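UPF0201 protein MJ1564 (Methanocaldococcus jannaschii DSM 2661, PDB 2PZZ) is of unknown function, an archaeal protein that resembles RNA-binding proteins in structure but is unlikely to bind RNA itself. Local coordinates at residues T33-E36 against G42-E45. Numbering follows the deposited sequence.
Sequences TFIE and GEWE
Phe34 and Trp44 face each other as a non-hydrogen-bonded pair of an antiparallel beta hairpin, their side chains on the same side of the sheet. The indole leans across the neighbouring strand, so that Phe34 CB sits over the face of its six-membered ring, 3.7 Å from the centroid and close to the ring normal, a CH-pi contact. With CG anti to the backbone N (chi1 175°), the phenyl ring of Phe34 swings away from Thr33 and extends alongside the backbone of Gly42 and Glu43, its CZ 3.8 Å from Gly42 CA. Its near edge is turned toward the face of the indole five-membered ring in an edge-to-face pair, the planes inclined at 58°. Gly42 leaves room for this ring: a beta carbon there would collide with Phe34 CZ.

The backbones flanking this pair are joined at Thr33 and Glu45 by two reciprocal bonds, Thr33 N to Glu45 O and Glu45 N to Thr33 O, each 2.8 Å. Ile35 and Glu43 form the next hydrogen-bonded pair, in which the bond from Glu43 N to Ile35 O is more bent, 135° at the hydrogen. On the other face, which carries Thr33, Ile35, Glu43 and Glu45, the side chains of Ile35 and Glu45 cross at about a right angle, although the placement of Ile35 CD1 is doubtful.

Replacing Trp44 with an alanine is likely to leave Phe34 CB without the indole face it lies on, the phenyl edge without its aromatic partner, and Lys16 O without the NE1 donor.

Within this chain, strand 31-36 is an outermost strand of the five-stranded antiparallel sheet, while 42-48 continues inward through backbone hydrogen bonds pairing Gly42 with Val10 and Trp44 with Ala8 of strand 3-10. Helix 16-26 packs against the aromatic face, where Val19, Lys20 and Ile23 touch Trp44 and Lys16 meets Phe34.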
loop_
_atom_site.group_PDB
_atom_site.type_symbol
_atom_site.label_atom_id
_atom_site.label_comp_id
_atom_site.label_asym_id
_atom_site.label_seq_id
_atom_site.Cartn_x
_atom_site.Cartn_y
_atom_site.Cartn_z
ATOM N N THR A 33 -15.768 -5.040 -9.939
ATOM C CA THR A 33 -15.230 -5.155 -11.287
ATOM C C THR A 33 -13.788 -4.627 -11.257
ATOM O O THR A 33 -13.476 -3.636 -10.582
ATOM C CB THR A 33 -16.037 -4.338 -12.310
ATOM O OG1 THR A 33 -15.637 -2.962 -12.233
ATOM C CG2 THR A 33 -17.534 -4.458 -12.026
ATOM N N PHE A 34 -12.912 -5.300 -11.986
ATOM C CA PHE A 34 -11.514 -4.914 -12.023
ATOM C C PHE A 34 -11.131 -4.294 -13.351
ATOM O O PHE A 34 -11.386 -4.867 -14.406
ATOM C CB PHE A 34 -10.626 -6.132 -11.782
ATOM C CG PHE A 34 -9.157 -5.843 -11.915
ATOM C CD1 PHE A 34 -8.459 -5.231 -10.879
ATOM C CD2 PHE A 34 -8.474 -6.179 -13.077
ATOM C CE1 PHE A 34 -7.098 -4.964 -10.995
ATOM C CE2 PHE A 34 -7.111 -5.914 -13.206
ATOM C CZ PHE A 34 -6.421 -5.306 -12.164
ATOM N N ILE A 35 -10.512 -3.123 -13.298
ATOM C CA ILE A 35 -10.066 -2.463 -14.515
ATOM C C ILE A 35 -8.564 -2.241 -14.474
ATOM O O ILE A 35 -7.998 -1.868 -13.444
ATOM C CB ILE A 35 -10.770 -1.104 -14.742
ATOM C CG1 ILE A 35 -10.762 -0.275 -13.459
ATOM C CG2 ILE A 35 -12.190 -1.339 -15.233
ATOM C CD1 ILE A 35 -11.841 -0.669 -12.459
ATOM N N GLU A 36 -7.922 -2.485 -15.607
ATOM C CA GLU A 36 -6.484 -2.318 -15.732
ATOM C C GLU A 36 -6.133 -0.869 -16.044
ATOM O O GLU A 36 -6.859 -0.186 -16.769
ATOM C CB GLU A 36 -5.964 -3.223 -16.842
ATOM C CG GLU A 36 -6.311 -4.684 -16.630
ATOM C CD GLU A 36 -6.083 -5.517 -17.872
ATOM O OE1 GLU A 36 -6.745 -5.241 -18.901
ATOM O OE2 GLU A 36 -5.245 -6.442 -17.819
ATOM N N GLY A 42 -3.820 -1.349 -11.429
ATOM C CA GLY A 42 -5.191 -1.725 -11.712
ATOM C C GLY A 42 -6.084 -1.131 -10.654
ATOM O O GLY A 42 -5.603 -0.410 -9.787
ATOM N N GLU A 43 -7.377 -1.435 -10.708
ATOM C CA GLU A 43 -8.311 -0.906 -9.729
ATOM C C GLU A 43 -9.619 -1.691 -9.662
ATOM O O GLU A 43 -10.151 -2.116 -10.694
ATOM C CB GLU A 43 -8.616 0.554 -10.063
ATOM C CG GLU A 43 -9.705 1.191 -9.224
ATOM C CD GLU A 43 -10.026 2.618 -9.667
ATOM O OE1 GLU A 43 -10.404 2.815 -10.845
ATOM O OE2 GLU A 43 -9.907 3.545 -8.839
ATOM N N TRP A 44 -10.126 -1.885 -8.445
ATOM C CA TRP A 44 -11.398 -2.567 -8.251
ATOM C C TRP A 44 -12.431 -1.480 -7.986
ATOM O O TRP A 44 -12.163 -0.558 -7.235
ATOM C CB TRP A 44 -11.392 -3.489 -7.008
ATOM C CG TRP A 44 -10.708 -4.803 -7.171
ATOM C CD1 TRP A 44 -9.449 -5.133 -6.752
ATOM C CD2 TRP A 44 -11.244 -5.975 -7.802
ATOM N NE1 TRP A 44 -9.167 -6.438 -7.083
ATOM C CE2 TRP A 44 -10.252 -6.979 -7.725
ATOM C CE3 TRP A 44 -12.467 -6.274 -8.423
ATOM C CZ2 TRP A 44 -10.446 -8.273 -8.248
ATOM C CZ3 TRP A 44 -12.662 -7.561 -8.946
ATOM C CH2 TRP A 44 -11.651 -8.546 -8.851
ATOM N N GLU A 45 -13.600 -1.593 -8.601
ATOM C CA GLU A 45 -14.692 -0.656 -8.352
ATOM C C GLU A 45 -15.941 -1.496 -8.131
ATOM O O GLU A 45 -16.109 -2.539 -8.759
ATOM C CB GLU A 45 -14.926 0.258 -9.543
ATOM C CG GLU A 45 -13.907 1.350 -9.682
ATOM C CD GLU A 45 -14.071 2.093 -10.980
ATOM O OE1 GLU A 45 -13.732 1.515 -12.034
ATOM O OE2 GLU A 45 -14.548 3.242 -10.943
#